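Local coordinates for protein catalase-3 (Neurospora crassa, PDB 3EJ6) that catalyses the heme-dependent dismutation of hydrogen peroxide to oxygen and water, a reaction that probably protects the fungal cell from peroxide toxicity, at residues Q450-F455 and T515-N520; D592-A597 and Q621-G626; P304-P309 and V521-S526; E5-Q10 and L318-M323. All coordinates share one frame; numbering follows the deposited sequence.

Interaction 2 is the buried contact of the four: five hydrophobic or glycine residues join a strand to a helix of the C-terminal domain, without a hydrogen bond between the segments. Interaction 1 lies at the surface, and interactions 3 and 4 are partly buried; there, charged, aromatic and hydroxyl groups and, in 3 and 4, bridging waters do the work. Interactions 1 and 3 share one loop, whose successive residues 515-520 and 521-526 face helix 449-456 and then the turn 304-309; they touch where Leu-453 CD1 lies 3.8 Å from Val-521 N. Interaction 4, its centre about 44 Å from that of interaction 1, ties the N-terminal residues to the strand 311-320.

Interaction 1: residues Q450-F455 and T515-N520; sequences QPRLFF and TYYHNN. With NAG (2-acetamido-2-deoxy-beta-D-glucopyranose), chain E.
Arg-452 and Leu-453, consecutive residues of helix 449-456, hold His-518 in a loop that runs into an N-glycosylation sequon, Asn-520 to Thr-522; the ND2 of Asn-520 is bonded covalently to NAG C1 at 1.4 Å. Arg-452 has the largest share of the contact. Its CG makes a CH-pi contact over one face of the imidazole, 4.0 Å from the His-518 ring centroid and 24° off the normal. The bend of its chain at chi2 (61°) turns the guanidinium back over the loop, where His-518 O sits above its face, 3.3 Å from Arg-452 CZ. No N-H of Arg-452 points at that oxygen: Arg-452 NE bonds Asn-456 OD1, while Asn-456 ND2 donates to His-518 O. Leu-453 meets the ring at its edge, with CB in the ring plane 3.7 Å from His-518 CE1. Both ring nitrogens are engaged, since NE2 bonds Thr-449 O and ND1 accepts from Asn-520 N at 3.3 Å, nearly in the ring plane, a pattern consistent with a neutral imidazole protonated on NE2. Shortening His-518 to an alanine would probably leave Thr-449 O and Asn-520 N without these mates and open a gap beside the Arg-452 methylenes. Nearer the glycan, His-518 CB approaches NAG C6 at 3.8 Å, while Leu-453 CD1 lies 3.2 Å from Asn-520 O.

Interaction 2: residues D592-A597 and Q621-G626; sequences DAVVVA and QILTDG
Leu-623 reaches from helix 618-628 between two valines of strand 593-596. Its CD1 meets Val-594 CG1 at 3.6 Å, the tightest approach between the segments, and the two side chains pass at a slant. Leu-623 CD1 and CD2 both reach Val-596 CG2, at 4.1 and 4.0 Å, CD2 touching that valine alone, and there the side chains cross at about a right angle. Val-594 points at the helix with CG1 anti to its backbone N (chi1 -180°), which sends that methyl toward Leu-623 and leaves CG2 for the neighbouring turn. This second branch faces the helix backbone: Val-594 CG2 lies 4.2 Å from Ile-622 O and 4.4 Å from Gly-626 CA. The close approach is consistent with a glycine here: a CB modelled on Gly-626 would lie a tight 3.0 Å from Val-594 CG2. Ile-622 adds a looser contact, its CG2 4.4 Å from Val-594 CG1, and also packs on Leu-543 of strand 539-543. Strand and helix run in largely opposed directions, 139° apart, with axes 8.7 Å from each other. Strand 633-636 then lies parallel beside 593-596, completing a beta-alpha-beta unit of the parallel-sheet C-terminal domain, related to class I glutamine amidotransferases, that marks large-subunit catalases.

Interaction 3: residues P304-P309 and V521-S526; sequences PEEFAP and VTRGVS
Thr-522 OG1 donates a hydrogen bond to Glu-306 OE2 at 2.6 Å, meeting the carboxylate on its syn side, 23° out of plane. The same hydroxyl accepts from a water at 2.7 Å, so it is gripped as donor and acceptor together. That water also receives Glu-305 N at 3.1 Å and donates to Arg-523 O at 2.7 Å, bridging the two backbones. With OG1 anti to the Thr-522 backbone N (chi1 -179°), the hydroxyl faces the turn 304-309, and Pro-304 CB lies against it. A valine in its place would probably leave both Glu-306 OE2 and the water without their hydroxyl partner. Beside this site Arg-523 lies across Glu-305: its NH2 is 3.5 Å from Glu-305 CB and forms a long salt bridge to Glu-305 OE1 at 3.6 Å, the carboxylate and guanidinium planes being 86° apart. Second-shell groups fix the loop: Ser-457 OG, just beyond helix 449-456, bonds Thr-522 N, and Lys-242 NZ takes the carbonyls of Gly-524 and Ser-526. The contact thus joins the connection between the antiparallel strands 276-284 and 311-320 to the long segment leading from helix 495-505 to strand 539-543.

Interaction 4: residues E5-Q10 and L318-M323; sequences EVDARQ and LNRNPM
The carboxylate of Asp-7 stacks on the guanidinium of Arg-320 instead of meeting its N-H groups: the planes are 25° apart, and Asp-7 CG sits 4.1 Å above the Arg-320 guanidinium, offset toward its rim. Asp-7 OD1 to Arg-320 NE is a long salt bridge of 3.8 Å, resting on charge alone. Asp-7 is held by an Asx turn, OD1 accepting from Arg-9 N at 2.8 Å, at the start of a type I turn. Arg-320 belongs to a classic beta bulge, it and Asn-319 both facing His-78 on strand 74-83 of the antiparallel catalase sheet. Arg-9 spans the other end, its NH2 3.5 Å from Met-323 CG and Met-323 N over its guanidinium face. Its charge is matched by Glu-16 and Glu-328, and Ile-396 of a neighbouring subunit packs on it. One water joins the segments, donating to Val-6 O at 2.7 Å and accepting from Asn-319 ND2 at 3.2 Å.

Interaction 1: residues Q450-F455 and T515-N520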
loop_
_atom_site.group_PDB
_atom_site.type_symbol
_atom_site.label_atom_id
_atom_site.label_comp_id
_atom_site.label_asym_id
_atom_site.label_seq_id
_atom_site.Cartn_x
_atom_site.Cartn_y
_atom_site.Cartn_z
ATOM N N GLN A 450 -23.230 28.527 26.937
ATOM C CA GLN A 450 -22.642 29.221 25.784
ATOM C C GLN A 450 -23.469 29.140 24.491
ATOM O O GLN A 450 -23.544 30.125 23.755
ATOM C CB GLN A 450 -21.204 28.753 25.538
ATOM C CG GLN A 450 -20.237 29.149 26.658
ATOM C CD GLN A 450 -18.848 29.528 26.160
ATOM O OE1 GLN A 450 -18.481 29.247 25.020
ATOM N NE2 GLN A 450 -18.070 30.172 27.022
ATOM N N PRO A 451 -24.071 27.969 24.192
ATOM C CA PRO A 451 -25.062 27.900 23.112
ATOM C C PRO A 451 -26.127 28.997 23.188
ATOM O O PRO A 451 -26.465 29.601 22.168
ATOM C CB PRO A 451 -25.710 26.530 23.322
ATOM C CG PRO A 451 -24.666 25.717 23.960
ATOM C CD PRO A 451 -23.827 26.645 24.791
ATOM N N ARG A 452 -26.644 29.239 24.390
ATOM C CA ARG A 452 -27.604 30.321 24.624
ATOM C C ARG A 452 -26.948 31.692 24.436
ATOM O O ARG A 452 -27.560 32.605 23.881
ATOM C CB ARG A 452 -28.214 30.210 26.029
ATOM C CG ARG A 452 -29.208 31.319 26.395
ATOM C CD ARG A 452 -30.418 31.340 25.471
ATOM N NE ARG A 452 -31.381 32.379 25.838
ATOM C CZ ARG A 452 -32.247 32.308 26.847
ATOM N NH1 ARG A 452 -32.294 31.238 27.634
ATOM N NH2 ARG A 452 -33.074 33.322 27.075
ATOM N N LEU A 453 -25.709 31.825 24.906
ATOM C CA LEU A 453 -24.929 33.059 24.737
ATOM C C LEU A 453 -24.738 33.409 23.261
ATOM O O LEU A 453 -24.789 34.583 22.884
ATOM C CB LEU A 453 -23.563 32.933 25.426
ATOM C CG LEU A 453 -22.670 34.179 25.460
ATOM C CD1 LEU A 453 -23.337 35.313 26.224
ATOM C CD2 LEU A 453 -21.321 33.843 26.077
ATOM N N PHE A 454 -24.516 32.389 22.435
ATOM C CA PHE A 454 -24.386 32.572 20.989
ATOM C C PHE A 454 -25.714 33.002 20.364
ATOM O O PHE A 454 -25.751 33.926 19.551
ATOM C CB PHE A 454 -23.887 31.287 20.322
ATOM C CG PHE A 454 -23.938 31.325 18.818
ATOM C CD1 PHE A 454 -23.016 32.075 18.097
ATOM C CD2 PHE A 454 -24.912 30.620 18.122
ATOM C CE1 PHE A 454 -23.063 32.117 16.708
ATOM C CE2 PHE A 454 -24.965 30.658 16.734
ATOM C CZ PHE A 454 -24.038 31.407 16.027
ATOM N N PHE A 455 -26.793 32.324 20.747
ATOM C CA PHE A 455 -28.136 32.633 20.241
ATOM C C PHE A 455 -28.602 34.034 20.651
ATOM O O PHE A 455 -29.272 34.720 19.877
ATOM C CB PHE A 455 -29.146 31.588 20.721
ATOM C CG PHE A 455 -30.511 31.731 20.101
ATOM C CD1 PHE A 455 -30.777 31.200 18.846
ATOM C CD2 PHE A 455 -31.529 32.398 20.773
ATOM C CE1 PHE A 455 -32.035 31.330 18.269
ATOM C CE2 PHE A 455 -32.789 32.533 20.204
ATOM C CZ PHE A 455 -33.042 31.998 18.951
ATOM N N THR A 515 -32.617 25.909 34.135
ATOM C CA THR A 515 -31.346 25.688 34.824
ATOM C C THR A 515 -30.204 26.494 34.199
ATOM O O THR A 515 -29.218 26.811 34.870
ATOM C CB THR A 515 -30.963 24.193 34.801
ATOM O OG1 THR A 515 -32.037 23.413 35.342
ATOM C CG2 THR A 515 -29.699 23.937 35.615
ATOM N N TYR A 516 -30.356 26.835 32.921
ATOM C CA TYR A 516 -29.262 27.377 32.115
ATOM C C TYR A 516 -29.653 28.597 31.271
ATOM O O TYR A 516 -28.911 28.994 30.370
ATOM C CB TYR A 516 -28.720 26.266 31.209
ATOM C CG TYR A 516 -28.013 25.163 31.966
ATOM C CD1 TYR A 516 -28.588 23.902 32.111
ATOM C CD2 TYR A 516 -26.768 25.386 32.543
ATOM C CE1 TYR A 516 -27.934 22.891 32.808
ATOM C CE2 TYR A 516 -26.107 24.386 33.241
ATOM C CZ TYR A 516 -26.695 23.141 33.370
ATOM O OH TYR A 516 -26.042 22.146 34.062
ATOM N N TYR A 517 -30.804 29.197 31.570
ATOM C CA TYR A 517 -31.270 30.378 30.844
ATOM C C TYR A 517 -30.556 31.635 31.331
ATOM O O TYR A 517 -30.280 31.785 32.523
ATOM C CB TYR A 517 -32.782 30.571 31.006
ATOM C CG TYR A 517 -33.660 29.457 30.459
ATOM C CD1 TYR A 517 -34.997 29.367 30.837
ATOM C CD2 TYR A 517 -33.164 28.496 29.576
ATOM C CE1 TYR A 517 -35.818 28.359 30.352
ATOM C CE2 TYR A 517 -33.977 27.483 29.087
ATOM C CZ TYR A 517 -35.303 27.419 29.480
ATOM O OH TYR A 517 -36.118 26.419 29.002
ATOM N N HIS A 518 -30.270 32.535 30.396
ATOM C CA HIS A 518 -29.657 33.829 30.708
ATOM C C HIS A 518 -29.829 34.808 29.546
ATOM O O HIS A 518 -30.258 34.421 28.456
ATOM C CB HIS A 518 -28.173 33.666 31.054
ATOM C CG HIS A 518 -27.334 33.175 29.916
ATOM N ND1 HIS A 518 -26.703 34.028 29.037
ATOM C CD2 HIS A 518 -27.016 31.921 29.516
ATOM C CE1 HIS A 518 -26.036 33.321 28.142
ATOM N NE2 HIS A 518 -26.209 32.039 28.411
ATOM N N ASN A 519 -29.493 36.072 29.791
ATOM C CA ASN A 519 -29.638 37.137 28.789
ATOM C C ASN A 519 -28.326 37.849 28.427
ATOM O O ASN A 519 -28.346 38.921 27.817
ATOM C CB ASN A 519 -30.667 38.166 29.271
ATOM C CG ASN A 519 -32.024 37.548 29.572
ATOM O OD1 ASN A 519 -32.677 37.910 30.550
ATOM N ND2 ASN A 519 -32.454 36.614 28.730
ATOM N N ASN A 520 -27.193 37.255 28.799
ATOM C CA ASN A 520 -25.876 37.801 28.452
ATOM C C ASN A 520 -25.616 37.790 26.943
ATOM O O ASN A 520 -26.103 36.917 26.224
ATOM C CB ASN A 520 -24.757 37.038 29.176
ATOM C CG ASN A 520 -24.540 37.520 30.602
ATOM O OD1 ASN A 520 -25.442 38.082 31.230
ATOM N ND2 ASN A 520 -23.327 37.310 31.116
HETATM C C1 NAG E . -23.358 36.729 32.439
HETATM C C2 NAG E . -22.823 37.342 33.733
HETATM C C3 NAG E . -22.573 36.281 34.803
HETATM C C4 NAG E . -23.712 35.269 34.878
HETATM C C5 NAG E . -24.093 34.764 33.490
HETATM C C6 NAG E . -25.260 33.782 33.540
HETATM C C7 NAG E . -21.612 39.340 33.052
HETATM C C8 NAG E . -21.812 40.388 34.108
HETATM N N2 NAG E . -21.597 38.076 33.467
HETATM O O3 NAG E . -22.424 36.907 36.059
HETATM O O4 NAG E . -23.315 34.189 35.694
HETATM O O5 NAG E . -24.455 35.875 32.696
HETATM O O6 NAG E . -24.835 32.512 33.097
HETATM O O7 NAG E . -21.473 39.662 31.873
#

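Interaction 2: residues D592-A597 and Q621-G626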
loop_
_atom_site.group_PDB
_atom_site.type_symbol
_atom_site.label_atom_id
_atom_site.label_comp_id
_atom_site.label_asym_id
_atom_site.label_seq_id
_atom_site.Cartn_x
_atom_site.Cartn_y
_atom_site.Cartn_z
ATOM N N ASP A 592 -24.338 38.309 -6.759
ATOM C CA ASP A 592 -24.646 38.973 -5.490
ATOM C C ASP A 592 -25.754 40.001 -5.674
ATOM O O ASP A 592 -26.529 40.251 -4.753
ATOM C CB ASP A 592 -23.403 39.662 -4.928
ATOM C CG ASP A 592 -22.227 38.719 -4.792
ATOM O OD1 ASP A 592 -22.453 37.504 -4.612
ATOM O OD2 ASP A 592 -21.077 39.195 -4.872
ATOM N N ALA A 593 -25.810 40.598 -6.862
ATOM C CA ALA A 593 -26.849 41.561 -7.220
ATOM C C ALA A 593 -27.351 41.302 -8.639
ATOM O O ALA A 593 -26.612 40.801 -9.487
ATOM C CB ALA A 593 -26.316 42.979 -7.101
ATOM N N VAL A 594 -28.614 41.644 -8.884
ATOM C CA VAL A 594 -29.237 41.468 -10.197
ATOM C C VAL A 594 -29.752 42.810 -10.712
ATOM O O VAL A 594 -30.309 43.600 -9.952
ATOM C CB VAL A 594 -30.404 40.460 -10.132
ATOM C CG1 VAL A 594 -31.040 40.281 -11.504
ATOM C CG2 VAL A 594 -29.920 39.121 -9.592
ATOM N N VAL A 595 -29.562 43.061 -12.004
ATOM C CA VAL A 595 -29.992 44.319 -12.620
ATOM C C VAL A 595 -30.487 44.097 -14.050
ATOM O O VAL A 595 -29.789 43.509 -14.875
ATOM C CB VAL A 595 -28.856 45.372 -12.614
ATOM C CG1 VAL A 595 -27.592 44.813 -13.259
ATOM C CG2 VAL A 595 -29.302 46.653 -13.309
ATOM N N VAL A 596 -31.700 44.568 -14.328
ATOM C CA VAL A 596 -32.284 44.481 -15.665
ATOM C C VAL A 596 -31.896 45.711 -16.484
ATOM O O VAL A 596 -32.201 46.842 -16.102
ATOM C CB VAL A 596 -33.820 44.373 -15.608
ATOM C CG1 VAL A 596 -34.400 44.225 -17.009
ATOM C CG2 VAL A 596 -34.239 43.202 -14.730
ATOM N N ALA A 597 -31.222 45.481 -17.609
ATOM C CA ALA A 597 -30.837 46.559 -18.519
ATOM C C ALA A 597 -32.068 47.126 -19.223
ATOM O O ALA A 597 -33.074 46.432 -19.384
ATOM C CB ALA A 597 -29.827 46.058 -19.540
ATOM N N GLN A 621 -37.379 34.187 -13.391
ATOM C CA GLN A 621 -36.947 33.379 -12.247
ATOM C C GLN A 621 -35.636 33.886 -11.642
ATOM O O GLN A 621 -35.467 33.865 -10.425
ATOM C CB GLN A 621 -36.798 31.906 -12.653
ATOM C CG GLN A 621 -36.633 30.937 -11.482
ATOM C CD GLN A 621 -37.879 30.838 -10.614
ATOM O OE1 GLN A 621 -38.993 30.692 -11.118
ATOM N NE2 GLN A 621 -37.692 30.910 -9.301
ATOM N N ILE A 622 -34.717 34.331 -12.496
ATOM C CA ILE A 622 -33.433 34.887 -12.048
ATOM C C ILE A 622 -33.631 36.132 -11.179
ATOM O O ILE A 622 -32.999 36.271 -10.129
ATOM C CB ILE A 622 -32.517 35.235 -13.244
ATOM C CG1 ILE A 622 -32.033 33.957 -13.932
ATOM C CG2 ILE A 622 -31.315 36.056 -12.787
ATOM C CD1 ILE A 622 -31.214 34.207 -15.181
ATOM N N LEU A 623 -34.509 37.027 -11.623
ATOM C CA LEU A 623 -34.833 38.246 -10.874
ATOM C C LEU A 623 -35.653 37.931 -9.622
ATOM O O LEU A 623 -35.468 38.557 -8.577
ATOM C CB LEU A 623 -35.599 39.232 -11.763
ATOM C CG LEU A 623 -35.814 40.643 -11.204
ATOM C CD1 LEU A 623 -34.489 41.367 -11.020
ATOM C CD2 LEU A 623 -36.733 41.439 -12.119
ATOM N N THR A 624 -36.560 36.964 -9.740
ATOM C CA THR A 624 -37.394 36.529 -8.617
ATOM C C THR A 624 -36.555 35.871 -7.523
ATOM O O THR A 624 -36.683 36.214 -6.348
ATOM C CB THR A 624 -38.485 35.536 -9.072
ATOM O OG1 THR A 624 -39.334 36.163 -10.041
ATOM C CG2 THR A 624 -39.330 35.077 -7.890
ATOM N N ASP A 625 -35.707 34.925 -7.920
ATOM C CA ASP A 625 -34.792 34.249 -6.991
ATOM C C ASP A 625 -33.873 35.240 -6.282
ATOM O O ASP A 625 -33.667 35.148 -5.072
ATOM C CB ASP A 625 -33.942 33.205 -7.728
ATOM C CG ASP A 625 -34.712 31.934 -8.054
ATOM O OD1 ASP A 625 -35.833 31.749 -7.535
ATOM O OD2 ASP A 625 -34.183 31.111 -8.832
ATOM N N GLY A 626 -33.327 36.181 -7.046
ATOM C CA GLY A 626 -32.463 37.225 -6.498
ATOM C C GLY A 626 -33.163 38.052 -5.434
ATOM O O GLY A 626 -32.602 38.310 -4.369
#

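Interaction 3: residues P304-P309 and V521-S526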
loop_
_atom_site.group_PDB
_atom_site.type_symbol
_atom_site.label_atom_id
_atom_site.label_comp_id
_atom_site.label_asym_id
_atom_site.label_seq_id
_atom_site.Cartn_x
_atom_site.Cartn_y
_atom_site.Cartn_z
ATOM N N PRO A 304 -15.131 35.150 25.377
ATOM C CA PRO A 304 -15.611 36.444 24.877
ATOM C C PRO A 304 -14.505 37.495 24.746
ATOM O O PRO A 304 -13.565 37.509 25.543
ATOM C CB PRO A 304 -16.631 36.877 25.938
ATOM C CG PRO A 304 -17.050 35.632 26.607
ATOM C CD PRO A 304 -15.863 34.729 26.586
ATOM N N GLU A 305 -14.632 38.363 23.745
ATOM C CA GLU A 305 -13.635 39.408 23.479
ATOM C C GLU A 305 -13.582 40.491 24.563
ATOM O O GLU A 305 -12.557 41.156 24.724
ATOM C CB GLU A 305 -13.898 40.063 22.120
ATOM C CG GLU A 305 -13.666 39.141 20.929
ATOM C CD GLU A 305 -13.912 39.824 19.592
ATOM O OE1 GLU A 305 -13.647 41.041 19.477
ATOM O OE2 GLU A 305 -14.364 39.139 18.651
ATOM N N GLU A 306 -14.683 40.668 25.292
ATOM C CA GLU A 306 -14.740 41.656 26.384
ATOM C C GLU A 306 -13.871 41.276 27.595
ATOM O O GLU A 306 -13.487 42.146 28.376
ATOM C CB GLU A 306 -16.186 41.967 26.827
ATOM C CG GLU A 306 -17.188 40.811 26.775
ATOM C CD GLU A 306 -17.937 40.742 25.453
ATOM O OE1 GLU A 306 -18.704 41.681 25.149
ATOM O OE2 GLU A 306 -17.763 39.747 24.721
ATOM N N PHE A 307 -13.568 39.988 27.744
ATOM C CA PHE A 307 -12.636 39.522 28.778
ATOM C C PHE A 307 -11.190 39.621 28.295
ATOM O O PHE A 307 -10.332 40.165 28.989
ATOM C CB PHE A 307 -12.950 38.079 29.183
ATOM C CG PHE A 307 -14.171 37.944 30.052
ATOM C CD1 PHE A 307 -15.315 37.315 29.578
ATOM C CD2 PHE A 307 -14.176 38.452 31.345
ATOM C CE1 PHE A 307 -16.443 37.190 30.381
ATOM C CE2 PHE A 307 -15.300 38.333 32.154
ATOM C CZ PHE A 307 -16.436 37.700 31.670
ATOM N N ALA A 308 -10.935 39.081 27.105
ATOM C CA ALA A 308 -9.610 39.112 26.482
ATOM C C ALA A 308 -9.722 39.608 25.037
ATOM O O ALA A 308 -10.107 38.842 24.153
ATOM C CB ALA A 308 -8.984 37.728 26.518
ATOM N N PRO A 309 -9.400 40.895 24.792
ATOM C CA PRO A 309 -9.477 41.440 23.432
ATOM C C PRO A 309 -8.442 40.857 22.471
ATOM O O PRO A 309 -7.435 40.292 22.903
ATOM C CB PRO A 309 -9.220 42.943 23.630
ATOM C CG PRO A 309 -9.350 43.191 25.088
ATOM C CD PRO A 309 -8.974 41.921 25.761
ATOM N N VAL A 521 -24.843 38.774 26.484
ATOM C CA VAL A 521 -24.538 38.953 25.062
ATOM C C VAL A 521 -23.047 39.249 24.863
ATOM O O VAL A 521 -22.411 39.867 25.720
ATOM C CB VAL A 521 -25.366 40.112 24.454
ATOM C CG1 VAL A 521 -25.124 40.224 22.954
ATOM C CG2 VAL A 521 -26.849 39.918 24.736
ATOM N N THR A 522 -22.507 38.804 23.729
ATOM C CA THR A 522 -21.094 39.000 23.391
ATOM C C THR A 522 -20.928 39.546 21.969
ATOM O O THR A 522 -21.819 39.405 21.130
ATOM C CB THR A 522 -20.302 37.682 23.528
ATOM O OG1 THR A 522 -18.921 37.912 23.221
ATOM C CG2 THR A 522 -20.861 36.615 22.595
ATOM N N ARG A 523 -19.776 40.159 21.711
ATOM C CA ARG A 523 -19.496 40.802 20.422
ATOM C C ARG A 523 -19.032 39.817 19.348
ATOM O O ARG A 523 -18.452 38.773 19.650
ATOM C CB ARG A 523 -18.411 41.874 20.576
ATOM C CG ARG A 523 -18.692 42.953 21.612
ATOM C CD ARG A 523 -17.797 44.174 21.390
ATOM N NE ARG A 523 -16.378 43.818 21.262
ATOM C CZ ARG A 523 -15.451 43.954 22.213
ATOM N NH1 ARG A 523 -15.753 44.452 23.412
ATOM N NH2 ARG A 523 -14.198 43.590 21.960
ATOM N N GLY A 524 -19.301 40.165 18.091
ATOM C CA GLY A 524 -18.623 39.559 16.938
ATOM C C GLY A 524 -19.054 38.178 16.469
ATOM O O GLY A 524 -18.432 37.618 15.565
ATOM N N VAL A 525 -20.107 37.625 17.063
ATOM C CA VAL A 525 -20.593 36.294 16.676
ATOM C C VAL A 525 -21.519 36.349 15.457
ATOM O O VAL A 525 -21.695 35.347 14.761
ATOM C CB VAL A 525 -21.338 35.593 17.833
ATOM C CG1 VAL A 525 -20.468 35.554 19.082
ATOM C CG2 VAL A 525 -22.663 36.282 18.114
ATOM N N SER A 526 -22.105 37.518 15.209
ATOM C CA SER A 526 -23.054 37.699 14.110
ATOM C C SER A 526 -22.347 37.964 12.781
ATOM O O SER A 526 -21.214 38.448 12.755
ATOM C CB SER A 526 -24.010 38.852 14.420
ATOM O OG SER A 526 -23.300 40.060 14.639
HETATM O O HOH W 1 -16.805 37.875 21.600
#

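Interaction 4: residues E5-Q10 and L318-M323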
loop_
_atom_site.group_PDB
_atom_site.type_symbol
_atom_site.label_atom_id
_atom_site.label_comp_id
_atom_site.label_asym_id
_atom_site.label_seq_id
_atom_site.Cartn_x
_atom_site.Cartn_y
_atom_site.Cartn_z
ATOM N N GLU A 5 7.246 40.877 -2.390
ATOM C CA GLU A 5 6.963 40.779 -3.856
ATOM C C GLU A 5 7.621 39.555 -4.514
ATOM O O GLU A 5 7.692 39.462 -5.741
ATOM C CB GLU A 5 7.352 42.084 -4.579
ATOM C CG GLU A 5 8.263 43.042 -3.795
ATOM C CD GLU A 5 9.684 42.528 -3.608
ATOM O OE1 GLU A 5 10.035 41.475 -4.181
ATOM O OE2 GLU A 5 10.458 43.191 -2.883
ATOM N N VAL A 6 8.085 38.617 -3.691
ATOM C CA VAL A 6 8.642 37.355 -4.179
ATOM C C VAL A 6 7.511 36.364 -4.459
ATOM O O VAL A 6 6.425 36.471 -3.884
ATOM C CB VAL A 6 9.633 36.740 -3.160
ATOM C CG1 VAL A 6 8.898 36.224 -1.925
ATOM C CG2 VAL A 6 10.449 35.627 -3.805
ATOM N N ASP A 7 7.770 35.410 -5.350
ATOM C CA ASP A 7 6.810 34.349 -5.644
ATOM C C ASP A 7 6.727 33.395 -4.454
ATOM O O ASP A 7 7.749 32.931 -3.948
ATOM C CB ASP A 7 7.215 33.582 -6.909
ATOM C CG ASP A 7 6.083 32.727 -7.472
ATOM O OD1 ASP A 7 5.210 32.278 -6.698
ATOM O OD2 ASP A 7 6.072 32.500 -8.700
ATOM N N ALA A 8 5.503 33.116 -4.016
ATOM C CA ALA A 8 5.261 32.185 -2.913
ATOM C C ALA A 8 5.637 30.755 -3.301
ATOM O O ALA A 8 6.058 29.970 -2.453
ATOM C CB ALA A 8 3.804 32.248 -2.478
ATOM N N ARG A 9 5.490 30.434 -4.586
ATOM C CA ARG A 9 5.812 29.101 -5.110
ATOM C C ARG A 9 7.182 29.060 -5.802
ATOM O O ARG A 9 7.395 28.265 -6.720
ATOM C CB ARG A 9 4.730 28.649 -6.096
ATOM C CG ARG A 9 3.315 29.036 -5.696
ATOM C CD ARG A 9 2.256 28.215 -6.423
ATOM N NE ARG A 9 2.585 27.981 -7.830
ATOM C CZ ARG A 9 3.069 26.842 -8.328
ATOM N NH1 ARG A 9 3.298 25.787 -7.550
ATOM N NH2 ARG A 9 3.328 26.755 -9.627
ATOM N N GLN A 10 8.105 29.908 -5.351
ATOM C CA GLN A 10 9.445 30.004 -5.945
ATOM C C GLN A 10 10.234 28.707 -5.772
ATOM O O GLN A 10 10.930 28.268 -6.686
ATOM C CB GLN A 10 10.224 31.170 -5.318
ATOM C CG GLN A 10 11.624 31.393 -5.895
ATOM C CD GLN A 10 11.601 31.867 -7.337
ATOM O OE1 GLN A 10 10.909 32.828 -7.676
ATOM N NE2 GLN A 10 12.366 31.199 -8.194
ATOM N N LEU A 318 -3.230 35.528 0.398
ATOM C CA LEU A 318 -3.153 34.441 -0.578
ATOM C C LEU A 318 -3.206 35.013 -1.992
ATOM O O LEU A 318 -4.233 35.550 -2.404
ATOM C CB LEU A 318 -4.305 33.455 -0.366
ATOM C CG LEU A 318 -4.400 32.830 1.029
ATOM C CD1 LEU A 318 -5.673 32.007 1.161
ATOM C CD2 LEU A 318 -3.174 31.977 1.329
ATOM N N ASN A 319 -2.102 34.893 -2.729
ATOM C CA ASN A 319 -1.978 35.529 -4.054
ATOM C C ASN A 319 -1.338 34.673 -5.163
ATOM O O ASN A 319 -0.929 35.206 -6.198
ATOM C CB ASN A 319 -1.241 36.875 -3.926
ATOM C CG ASN A 319 0.107 36.762 -3.213
ATOM O OD1 ASN A 319 0.599 37.744 -2.656
ATOM N ND2 ASN A 319 0.707 35.577 -3.233
ATOM N N ARG A 320 -1.261 33.359 -4.956
ATOM C CA ARG A 320 -0.726 32.439 -5.968
ATOM C C ARG A 320 -1.527 31.138 -5.981
ATOM O O ARG A 320 -1.471 30.359 -5.028
ATOM C CB ARG A 320 0.750 32.116 -5.706
ATOM C CG ARG A 320 1.687 33.312 -5.624
ATOM C CD ARG A 320 1.961 33.942 -6.978
ATOM N NE ARG A 320 2.730 35.179 -6.839
ATOM C CZ ARG A 320 3.195 35.909 -7.851
ATOM N NH1 ARG A 320 2.983 35.543 -9.112
ATOM N NH2 ARG A 320 3.882 37.018 -7.597
ATOM N N ASN A 321 -2.272 30.910 -7.059
ATOM C CA ASN A 321 -2.983 29.649 -7.254
ATOM C C ASN A 321 -2.014 28.532 -7.644
ATOM O O ASN A 321 -0.950 28.804 -8.204
ATOM C CB ASN A 321 -4.057 29.799 -8.336
ATOM C CG ASN A 321 -5.275 30.575 -7.858
ATOM O OD1 ASN A 321 -5.653 30.508 -6.689
ATOM N ND2 ASN A 321 -5.904 31.306 -8.771
ATOM N N PRO A 322 -2.374 27.269 -7.348
ATOM C CA PRO A 322 -1.537 26.140 -7.749
ATOM C C PRO A 322 -1.618 25.868 -9.250
ATOM O O PRO A 322 -2.603 26.235 -9.892
ATOM C CB PRO A 322 -2.134 24.971 -6.963
ATOM C CG PRO A 322 -3.554 25.332 -6.785
ATOM C CD PRO A 322 -3.578 26.823 -6.622
ATOM N N MET A 323 -0.583 25.235 -9.799
ATOM C CA MET A 323 -0.568 24.846 -11.215
ATOM C C MET A 323 -1.056 23.412 -11.426
ATOM O O MET A 323 -1.584 23.090 -12.489
ATOM C CB MET A 323 0.828 25.034 -11.818
ATOM C CG MET A 323 1.107 26.466 -12.262
ATOM S SD MET A 323 2.405 26.591 -13.506
ATOM C CE MET A 323 2.353 28.344 -13.871
HETATM O O HOH W 2 3.913 35.424 -3.510
#